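Local coordinates for N-acylhomoserine lactone dependent regulatory protein (Burkholderia cenocepacia, PDB 5L10) that probably regulates transcription as a LuxR-family factor that responds to N-acylhomoserine lactones, the present chain being its autoinducer-binding domain without the DNA-binding part, at residues R39-G44 and L132-D137; D79-R84 and T103-D108; N95-P100 and M114-S119. One frame throughout, in Å; residues are numbered along the deposited sequence.

In the fold
The LuxR autoinducer-binding domain illustrates how a five-stranded antiparallel sheet organises a ligand pocket; two of the contacts lie in the sheet and the third joins helices beside it. Contact 1 pairs two central strands. Contact 3 joins the end of edge strand 92-95 and the turn after it to strand 116-123 and the residues just before it; its centre is about 11 Å from that of contact 1, and T133 OG1 is hydrogen-bonded to S119 OG between them. Contact 2, its centre about 9 Å from that of contact 3, packs helices 80-87 and 103-111. Glycerol, probably from the crystallisation liquor, lies about 3 Å from the side chains of T133 and D79, consistent with a pocket between sheet and helices.

Contact 1 (R39-G44 and L132-D137); sequences RYCVYG and LTLVRD
Y40 and V135 open a ladder of antiparallel backbone bonds in the middle of the sheet. Y40 N gives to V135 O at 2.9 Å, V135 N returns a bond to Y40 O, and the next hydrogen-bonded pair, V42 with T133, repeats the exchange. R39 also faces V135, making a classic beta bulge at the start of strand 40-46.

The side chain of R39 leaves this bulge with CB directed toward the other strand. CG, anti to the backbone N (chi1 162°), passes 3.5 Å above the centre of the Y40 ring. CD then lies 3.5 Å from D137 OD2, NE and CZ pass that oxygen at 4.0 and 4.1 Å, and NH1 at the tip is 3.7 Å away. This is a long salt bridge: the oxygen sits well out of the guanidinium plane, so charge rather than a directed N-H holds the pair.

On the sheet face carrying C41, Y43, L132 and L134, C41 SG is 4.0 Å from both L132 CD1 and L134 CD2, while Y43 CD1 lies 3.7 Å from L132 CB. Helices 22-35 and 143-169 cover this face, and Y43 OH is hydrogen-bonded to H161. T133 projects from the other face and bonds to S119 and a glycerol. The chemistry runs from directional backbone bonds and an apolar face in the interior to a loose, mainly electrostatic pair at the strand ends.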
loop_
_atom_site.group_PDB
_atom_site.type_symbol
_atom_site.label_atom_id
_atom_site.label_comp_id
_atom_site.label_asym_id
_atom_site.label_seq_id
_atom_site.Cartn_x
_atom_site.Cartn_y
_atom_site.Cartn_z
ATOM N N ARG A 39 -3.408 -18.084 -9.743
ATOM C CA ARG A 39 -2.392 -19.112 -9.939
ATOM C C ARG A 39 -0.993 -18.514 -9.966
ATOM O O ARG A 39 -0.037 -19.126 -9.477
ATOM C CB ARG A 39 -2.662 -19.880 -11.231
ATOM C CG ARG A 39 -1.459 -20.649 -11.725
ATOM C CD ARG A 39 -1.844 -21.779 -12.628
ATOM N NE ARG A 39 -0.665 -22.495 -13.093
ATOM C CZ ARG A 39 -0.695 -23.717 -13.607
ATOM N NH1 ARG A 39 -1.849 -24.360 -13.711
ATOM N NH2 ARG A 39 0.427 -24.299 -14.009
ATOM N N TYR A 40 -0.855 -17.314 -10.521
ATOM C CA TYR A 40 0.446 -16.700 -10.741
ATOM C C TYR A 40 0.575 -15.401 -9.957
ATOM O O TYR A 40 -0.362 -14.596 -9.899
ATOM C CB TYR A 40 0.664 -16.433 -12.217
ATOM C CG TYR A 40 0.719 -17.682 -13.064
ATOM C CD1 TYR A 40 1.807 -18.540 -12.994
ATOM C CD2 TYR A 40 -0.303 -17.988 -13.958
ATOM C CE1 TYR A 40 1.872 -19.676 -13.779
ATOM C CE2 TYR A 40 -0.242 -19.116 -14.753
ATOM C CZ TYR A 40 0.847 -19.957 -14.655
ATOM O OH TYR A 40 0.911 -21.086 -15.436
ATOM N N CYS A 41 1.751 -15.202 -9.369
ATOM C CA CYS A 41 2.051 -14.024 -8.565
ATOM C C CYS A 41 3.433 -13.525 -8.952
ATOM O O CYS A 41 4.425 -14.234 -8.761
ATOM C CB CYS A 41 1.989 -14.352 -7.071
ATOM S SG CYS A 41 2.600 -13.039 -6.012
ATOM N N VAL A 42 3.499 -12.315 -9.499
ATOM C CA VAL A 42 4.730 -11.762 -10.049
ATOM C C VAL A 42 4.964 -10.391 -9.436
ATOM O O VAL A 42 4.021 -9.609 -9.271
ATOM C CB VAL A 42 4.661 -11.655 -11.587
ATOM C CG1 VAL A 42 6.010 -11.252 -12.162
ATOM C CG2 VAL A 42 4.178 -12.957 -12.197
ATOM N N TYR A 43 6.222 -10.095 -9.105
ATOM C CA TYR A 43 6.595 -8.774 -8.617
ATOM C C TYR A 43 7.741 -8.228 -9.451
ATOM O O TYR A 43 8.720 -8.936 -9.707
ATOM C CB TYR A 43 6.994 -8.793 -7.140
ATOM C CG TYR A 43 6.943 -7.412 -6.530
ATOM C CD1 TYR A 43 5.735 -6.860 -6.129
ATOM C CD2 TYR A 43 8.095 -6.646 -6.386
ATOM C CE1 TYR A 43 5.672 -5.592 -5.585
ATOM C CE2 TYR A 43 8.042 -5.374 -5.842
ATOM C CZ TYR A 43 6.827 -4.855 -5.442
ATOM O OH TYR A 43 6.757 -3.593 -4.900
ATOM N N GLY A 44 7.619 -6.971 -9.865
ATOM C CA GLY A 44 8.662 -6.332 -10.639
ATOM C C GLY A 44 9.143 -5.027 -10.038
ATOM O O GLY A 44 8.338 -4.150 -9.712
ATOM N N LEU A 132 3.118 -5.232 -8.174
ATOM C CA LEU A 132 2.603 -6.553 -7.841
ATOM C C LEU A 132 1.525 -6.922 -8.845
ATOM O O LEU A 132 0.601 -6.138 -9.087
ATOM C CB LEU A 132 2.028 -6.592 -6.424
ATOM C CG LEU A 132 1.349 -7.919 -6.053
ATOM C CD1 LEU A 132 2.372 -9.043 -5.887
ATOM C CD2 LEU A 132 0.495 -7.769 -4.802
ATOM N N THR A 133 1.648 -8.109 -9.432
ATOM C CA THR A 133 0.724 -8.572 -10.458
ATOM C C THR A 133 0.195 -9.941 -10.058
ATOM O O THR A 133 0.978 -10.873 -9.842
ATOM C CB THR A 133 1.414 -8.627 -11.823
ATOM O OG1 THR A 133 1.783 -7.302 -12.223
ATOM C CG2 THR A 133 0.495 -9.211 -12.862
ATOM N N LEU A 134 -1.126 -10.053 -9.943
ATOM C CA LEU A 134 -1.795 -11.305 -9.608
ATOM C C LEU A 134 -2.584 -11.765 -10.826
ATOM O O LEU A 134 -3.472 -11.048 -11.300
ATOM C CB LEU A 134 -2.718 -11.125 -8.404
ATOM C CG LEU A 134 -2.081 -10.487 -7.174
ATOM C CD1 LEU A 134 -3.108 -10.336 -6.064
ATOM C CD2 LEU A 134 -0.883 -11.302 -6.713
ATOM N N VAL A 135 -2.262 -12.952 -11.334
ATOM C CA VAL A 135 -2.846 -13.437 -12.578
ATOM C C VAL A 135 -3.471 -14.806 -12.356
ATOM O O VAL A 135 -2.887 -15.668 -11.690
ATOM C CB VAL A 135 -1.801 -13.507 -13.710
ATOM C CG1 VAL A 135 -2.493 -13.718 -15.041
ATOM C CG2 VAL A 135 -0.961 -12.246 -13.739
ATOM N N ARG A 136 -4.660 -14.998 -12.916
ATOM C CA ARG A 136 -5.285 -16.307 -13.031
ATOM C C ARG A 136 -5.395 -16.680 -14.504
ATOM O O ARG A 136 -5.509 -15.811 -15.374
ATOM C CB ARG A 136 -6.667 -16.331 -12.367
ATOM C CG ARG A 136 -7.344 -14.976 -12.287
ATOM C CD ARG A 136 -8.518 -15.024 -11.332
ATOM N NE ARG A 136 -9.609 -15.835 -11.860
ATOM C CZ ARG A 136 -10.623 -16.286 -11.131
ATOM N NH1 ARG A 136 -10.679 -16.015 -9.836
ATOM N NH2 ARG A 136 -11.576 -17.016 -11.695
ATOM N N ASP A 137 -5.353 -17.983 -14.779
ATOM C CA ASP A 137 -5.340 -18.492 -16.145
ATOM C C ASP A 137 -6.667 -19.091 -16.581
ATOM O O ASP A 137 -6.781 -19.536 -17.727
ATOM C CB ASP A 137 -4.236 -19.545 -16.299
ATOM C CG ASP A 137 -4.431 -20.736 -15.374
ATOM O OD1 ASP A 137 -5.270 -20.644 -14.453
ATOM O OD2 ASP A 137 -3.741 -21.762 -15.562
#

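Contact 2 (D79-R84 and T103-D108); sequences DPIIKR and TAFWHD
F105 and P80 meet as a CH-pi pair. The pyrrolidine comes down on one face of the phenyl ring, with P80 CD 3.4 Å from the F105 ring centroid and 9° off the ring normal. F105 reaches this place because its first side-chain torsion is extended (chi1 178°), which carries the ring toward the start of helix 80-87. W106 slides its indole past the same proline: W106 NE1 is 4.0 Å from P80 CG. Farther round that ring system, W106 CH2 touches I81 CG1 at 3.6 Å.

The two helix segments run at 110° to each other, and their axes come no closer than 12.1 Å, a distance spanned by these large side chains. P80 is the first residue of its helix, and D79 is the N-cap, OD1 accepting weak bonds from I81 N and I82 N. That same oxygen is 3.5 Å from F105 CZ. D79 OD2 is held by Y70 OH and weakly by a glycerol, a position consistent with that of the aspartate that accepts from the amide N-H of the acylhomoserine lactone in related LuxR-type receptors. Around the contact, W106 meets W94 and Y75 packs edge-to-face with F105.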
loop_
_atom_site.group_PDB
_atom_site.type_symbol
_atom_site.label_atom_id
_atom_site.label_comp_id
_atom_site.label_asym_id
_atom_site.label_seq_id
_atom_site.Cartn_x
_atom_site.Cartn_y
_atom_site.Cartn_z
ATOM N N ASP A 79 5.785 -2.137 -21.896
ATOM C CA ASP A 79 4.861 -2.896 -21.057
ATOM C C ASP A 79 3.598 -2.086 -20.781
ATOM O O ASP A 79 3.644 -1.085 -20.058
ATOM C CB ASP A 79 5.535 -3.299 -19.742
ATOM C CG ASP A 79 4.751 -4.359 -18.974
ATOM O OD1 ASP A 79 3.503 -4.302 -18.940
ATOM O OD2 ASP A 79 5.396 -5.255 -18.390
ATOM N N PRO A 80 2.451 -2.506 -21.323
ATOM C CA PRO A 80 1.219 -1.721 -21.142
ATOM C C PRO A 80 0.745 -1.678 -19.707
ATOM O O PRO A 80 0.176 -0.665 -19.280
ATOM C CB PRO A 80 0.203 -2.442 -22.041
ATOM C CG PRO A 80 1.001 -3.432 -22.853
ATOM C CD PRO A 80 2.212 -3.756 -22.056
ATOM N N ILE A 81 0.951 -2.755 -18.948
ATOM C CA ILE A 81 0.556 -2.761 -17.545
ATOM C C ILE A 81 1.374 -1.744 -16.758
ATOM O O ILE A 81 0.836 -0.995 -15.936
ATOM C CB ILE A 81 0.698 -4.174 -16.954
ATOM C CG1 ILE A 81 -0.149 -5.168 -17.744
ATOM C CG2 ILE A 81 0.294 -4.176 -15.494
ATOM C CD1 ILE A 81 0.194 -6.612 -17.450
ATOM N N ILE A 82 2.687 -1.703 -17.000
ATOM C CA ILE A 82 3.543 -0.767 -16.277
ATOM C C ILE A 82 3.119 0.666 -16.565
ATOM O O ILE A 82 3.015 1.496 -15.654
ATOM C CB ILE A 82 5.023 -0.997 -16.636
ATOM C CG1 ILE A 82 5.453 -2.423 -16.289
ATOM C CG2 ILE A 82 5.901 0.009 -15.914
ATOM C CD1 ILE A 82 5.378 -2.751 -14.824
ATOM N N LYS A 83 2.853 0.974 -17.838
ATOM C CA LYS A 83 2.441 2.326 -18.204
ATOM C C LYS A 83 1.142 2.722 -17.514
ATOM O O LYS A 83 0.933 3.903 -17.218
ATOM C CB LYS A 83 2.282 2.443 -19.722
ATOM C CG LYS A 83 3.491 1.976 -20.533
ATOM C CD LYS A 83 4.755 2.752 -20.187
ATOM C CE LYS A 83 5.935 2.313 -21.051
ATOM N NZ LYS A 83 5.668 2.492 -22.508
ATOM N N ARG A 84 0.269 1.754 -17.239
ATOM C CA ARG A 84 -1.016 2.047 -16.622
ATOM C C ARG A 84 -0.922 2.165 -15.104
ATOM O O ARG A 84 -1.572 3.034 -14.515
ATOM C CB ARG A 84 -2.046 0.985 -17.015
ATOM C CG ARG A 84 -2.462 1.070 -18.481
ATOM C CD ARG A 84 -3.581 0.099 -18.816
ATOM N NE ARG A 84 -4.783 0.356 -18.031
ATOM C CZ ARG A 84 -5.837 -0.451 -18.009
ATOM N NH1 ARG A 84 -5.828 -1.565 -18.729
ATOM N NH2 ARG A 84 -6.895 -0.149 -17.265
ATOM N N THR A 103 -0.253 -5.526 -29.490
ATOM C CA THR A 103 -0.722 -6.841 -29.910
ATOM C C THR A 103 0.296 -7.928 -29.591
ATOM O O THR A 103 -0.072 -9.010 -29.116
ATOM C CB THR A 103 -1.044 -6.820 -31.403
ATOM O OG1 THR A 103 -1.909 -5.713 -31.683
ATOM C CG2 THR A 103 -1.734 -8.109 -31.819
ATOM N N ALA A 104 1.583 -7.656 -29.825
ATOM C CA ALA A 104 2.607 -8.663 -29.566
ATOM C C ALA A 104 2.710 -8.986 -28.080
ATOM O O ALA A 104 2.921 -10.145 -27.705
ATOM C CB ALA A 104 3.958 -8.190 -30.100
ATOM N N PHE A 105 2.559 -7.978 -27.220
ATOM C CA PHE A 105 2.686 -8.199 -25.784
ATOM C C PHE A 105 1.595 -9.133 -25.276
ATOM O O PHE A 105 1.875 -10.176 -24.673
ATOM C CB PHE A 105 2.643 -6.858 -25.049
ATOM C CG PHE A 105 2.725 -6.975 -23.554
ATOM C CD1 PHE A 105 3.953 -6.982 -22.914
ATOM C CD2 PHE A 105 1.575 -7.060 -22.786
ATOM C CE1 PHE A 105 4.033 -7.077 -21.536
ATOM C CE2 PHE A 105 1.648 -7.157 -21.408
ATOM C CZ PHE A 105 2.879 -7.165 -20.783
ATOM N N TRP A 106 0.333 -8.774 -25.519
ATOM C CA TRP A 106 -0.777 -9.580 -25.026
ATOM C C TRP A 106 -0.834 -10.949 -25.696
ATOM O O TRP A 106 -1.320 -11.910 -25.088
ATOM C CB TRP A 106 -2.090 -8.824 -25.225
ATOM C CG TRP A 106 -2.179 -7.561 -24.417
ATOM C CD1 TRP A 106 -2.273 -6.284 -24.892
ATOM C CD2 TRP A 106 -2.176 -7.457 -22.986
ATOM N NE1 TRP A 106 -2.333 -5.393 -23.846
ATOM C CE2 TRP A 106 -2.277 -6.087 -22.667
ATOM C CE3 TRP A 106 -2.098 -8.388 -21.946
ATOM C CZ2 TRP A 106 -2.299 -5.628 -21.349
ATOM C CZ3 TRP A 106 -2.122 -7.930 -20.641
ATOM C CH2 TRP A 106 -2.223 -6.562 -20.354
ATOM N N HIS A 107 -0.350 -11.056 -26.938
ATOM C CA HIS A 107 -0.300 -12.349 -27.618
ATOM C C HIS A 107 0.523 -13.354 -26.822
ATOM O O HIS A 107 0.069 -14.470 -26.544
ATOM C CB HIS A 107 0.272 -12.168 -29.026
ATOM C CG HIS A 107 0.663 -13.448 -29.700
ATOM N ND1 HIS A 107 -0.240 -14.237 -30.380
ATOM C CD2 HIS A 107 1.863 -14.067 -29.812
ATOM C CE1 HIS A 107 0.386 -15.291 -30.877
ATOM N NE2 HIS A 107 1.663 -15.211 -30.546
ATOM N N ASP A 108 1.736 -12.963 -26.430
ATOM C CA ASP A 108 2.596 -13.853 -25.658
ATOM C C ASP A 108 2.032 -14.101 -24.261
ATOM O O ASP A 108 2.124 -15.217 -23.739
ATOM C CB ASP A 108 4.005 -13.268 -25.581
ATOM C CG ASP A 108 4.738 -13.347 -26.904
ATOM O OD1 ASP A 108 4.662 -14.408 -27.561
ATOM O OD2 ASP A 108 5.388 -12.354 -27.291
#

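Contact 3 (N95-P100 and M114-S119); sequences NAFDEP and MRYGWS
R115 O takes the backbone N-H of A96 in a bond of 2.7 Å, in the carbonyl plane and close to straight, 165° at the hydrogen. The same oxygen receives a weak CA-H...O contact from N95 CA at 3.3 Å, so N95, at the end of strand 92-95, and A96 just after it both approach it. N95 is paired with Y116 as an antiparallel non-hydrogen-bonded pair.

Just beyond, the chain bends. N95 OD1 accepts from F97 N at 2.8 Å, closing an Asx turn within a type I beta turn from N95 to D98. The carboxylate of E99 folds back, OE2 using its anti lone pair to receive N95 N. N95 runs alongside Y116, its CG set trans to N (chi1 -177°); ND2 comes to 3.3 Å from Y116 CE1 at the ring edge, the amide plane turned 80° from the ring.

F97 reaches both R115 and Y116: Y116 OH lies at the F97 ring edge, 3.6 Å from F97 CE2. F97 CZ sits over one face of the R115 guanidinium, 3.9 Å above its plane and toward the rim, while R115 CB lies over the centre of the Y116 ring. R115 NE is bonded to A110 O near the end of helix 103-111. That helix also lays W106 on A96 and A110 on F97; P140 packs on N95 and Y116, and Y116 is linked by backbone bonding to R136 of strand 129-136.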
loop_
_atom_site.group_PDB
_atom_site.type_symbol
_atom_site.label_atom_id
_atom_site.label_comp_id
_atom_site.label_asym_id
_atom_site.label_seq_id
_atom_site.Cartn_x
_atom_site.Cartn_y
_atom_site.Cartn_z
ATOM N N ASN A 95 -7.279 -8.010 -19.051
ATOM C CA ASN A 95 -7.605 -9.269 -19.716
ATOM C C ASN A 95 -6.812 -9.332 -21.013
ATOM O O ASN A 95 -7.023 -8.506 -21.906
ATOM C CB ASN A 95 -9.111 -9.367 -19.995
ATOM C CG ASN A 95 -9.522 -10.694 -20.633
ATOM O OD1 ASN A 95 -8.829 -11.239 -21.494
ATOM N ND2 ASN A 95 -10.670 -11.208 -20.214
ATOM N N ALA A 96 -5.925 -10.323 -21.127
ATOM C CA ALA A 96 -5.037 -10.394 -22.285
ATOM C C ALA A 96 -5.805 -10.508 -23.596
ATOM O O ALA A 96 -5.320 -10.051 -24.637
ATOM C CB ALA A 96 -4.067 -11.567 -22.128
ATOM N N PHE A 97 -6.999 -11.102 -23.578
ATOM C CA PHE A 97 -7.783 -11.215 -24.803
ATOM C C PHE A 97 -8.536 -9.938 -25.152
ATOM O O PHE A 97 -9.032 -9.822 -26.275
ATOM C CB PHE A 97 -8.786 -12.370 -24.699
ATOM C CG PHE A 97 -8.146 -13.721 -24.539
ATOM C CD1 PHE A 97 -7.499 -14.332 -25.605
ATOM C CD2 PHE A 97 -8.204 -14.389 -23.327
ATOM C CE1 PHE A 97 -6.911 -15.575 -25.457
ATOM C CE2 PHE A 97 -7.619 -15.632 -23.174
ATOM C CZ PHE A 97 -6.972 -16.225 -24.239
ATOM N N ASP A 98 -8.612 -8.971 -24.235
ATOM C CA ASP A 98 -9.509 -7.831 -24.379
ATOM C C ASP A 98 -8.790 -6.486 -24.322
ATOM O O ASP A 98 -9.440 -5.456 -24.128
ATOM C CB ASP A 98 -10.590 -7.887 -23.301
ATOM C CG ASP A 98 -11.982 -7.749 -23.866
ATOM O OD1 ASP A 98 -12.224 -6.796 -24.637
ATOM O OD2 ASP A 98 -12.832 -8.605 -23.543
ATOM N N GLU A 99 -7.477 -6.466 -24.487
ATOM C CA GLU A 99 -6.846 -5.161 -24.359
ATOM C C GLU A 99 -6.502 -4.584 -25.728
ATOM O O GLU A 99 -6.133 -5.323 -26.648
ATOM C CB GLU A 99 -5.570 -5.249 -23.516
ATOM C CG GLU A 99 -5.791 -5.630 -22.053
ATOM C CD GLU A 99 -6.641 -4.624 -21.288
ATOM O OE1 GLU A 99 -6.550 -3.414 -21.579
ATOM O OE2 GLU A 99 -7.401 -5.049 -20.392
ATOM N N PRO A 100 -6.617 -3.263 -25.875
ATOM C CA PRO A 100 -6.335 -2.613 -27.161
ATOM C C PRO A 100 -4.859 -2.297 -27.343
ATOM O O PRO A 100 -4.165 -1.878 -26.414
ATOM C CB PRO A 100 -7.164 -1.324 -27.077
ATOM C CG PRO A 100 -7.172 -0.994 -25.616
ATOM C CD PRO A 100 -7.116 -2.310 -24.868
HETATM N N MSE A 114 -0.822 -15.900 -18.723
HETATM C CA MSE A 114 -0.919 -14.541 -18.202
HETATM C C MSE A 114 -2.142 -13.845 -18.789
HETATM O O MSE A 114 -2.005 -12.928 -19.595
HETATM C CB MSE A 114 0.342 -13.739 -18.532
HETATM C CG MSE A 114 1.644 -14.308 -17.983
HETATM SE SE MSE A 114 1.862 -14.082 -16.052
HETATM C CE MSE A 114 1.550 -15.896 -15.592
ATOM N N ARG A 115 -3.338 -14.268 -18.381
ATOM C CA ARG A 115 -4.561 -13.892 -19.082
ATOM C C ARG A 115 -5.422 -12.883 -18.335
ATOM O O ARG A 115 -5.821 -11.870 -18.918
ATOM C CB ARG A 115 -5.378 -15.154 -19.397
ATOM C CG ARG A 115 -4.653 -16.092 -20.347
ATOM C CD ARG A 115 -5.439 -17.351 -20.658
ATOM N NE ARG A 115 -4.742 -18.146 -21.665
ATOM C CZ ARG A 115 -5.221 -19.252 -22.224
ATOM N NH1 ARG A 115 -6.413 -19.718 -21.879
ATOM N NH2 ARG A 115 -4.500 -19.892 -23.134
ATOM N N TYR A 116 -5.741 -13.128 -17.066
ATOM C CA TYR A 116 -6.658 -12.275 -16.315
ATOM C C TYR A 116 -5.946 -11.800 -15.057
ATOM O O TYR A 116 -5.766 -12.570 -14.107
ATOM C CB TYR A 116 -7.946 -13.024 -15.988
ATOM C CG TYR A 116 -8.407 -13.889 -17.132
ATOM C CD1 TYR A 116 -8.890 -13.321 -18.305
ATOM C CD2 TYR A 116 -8.342 -15.272 -17.048
ATOM C CE1 TYR A 116 -9.304 -14.114 -19.362
ATOM C CE2 TYR A 116 -8.756 -16.070 -18.097
ATOM C CZ TYR A 116 -9.235 -15.487 -19.249
ATOM O OH TYR A 116 -9.646 -16.281 -20.293
ATOM N N GLY A 117 -5.551 -10.531 -15.051
ATOM C CA GLY A 117 -4.591 -10.034 -14.090
ATOM C C GLY A 117 -5.111 -8.888 -13.246
ATOM O O GLY A 117 -6.010 -8.148 -13.651
ATOM N N TRP A 118 -4.525 -8.755 -12.061
ATOM C CA TRP A 118 -4.750 -7.643 -11.147
ATOM C C TRP A 118 -3.371 -7.082 -10.826
ATOM O O TRP A 118 -2.526 -7.795 -10.272
ATOM C CB TRP A 118 -5.474 -8.122 -9.886
ATOM C CG TRP A 118 -5.819 -7.064 -8.881
ATOM C CD1 TRP A 118 -7.025 -6.450 -8.726
ATOM C CD2 TRP A 118 -4.957 -6.520 -7.873
ATOM N NE1 TRP A 118 -6.968 -5.546 -7.692
ATOM C CE2 TRP A 118 -5.709 -5.571 -7.151
ATOM C CE3 TRP A 118 -3.624 -6.740 -7.511
ATOM C CZ2 TRP A 118 -5.171 -4.837 -6.087
ATOM C CZ3 TRP A 118 -3.089 -6.012 -6.454
ATOM C CH2 TRP A 118 -3.864 -5.073 -5.754
ATOM N N SER A 119 -3.120 -5.830 -11.204
ATOM C CA SER A 119 -1.801 -5.236 -11.034
ATOM C C SER A 119 -1.895 -3.921 -10.273
ATOM O O SER A 119 -2.776 -3.099 -10.543
ATOM C CB SER A 119 -1.123 -4.998 -12.386
ATOM O OG SER A 119 -0.775 -6.221 -13.009
#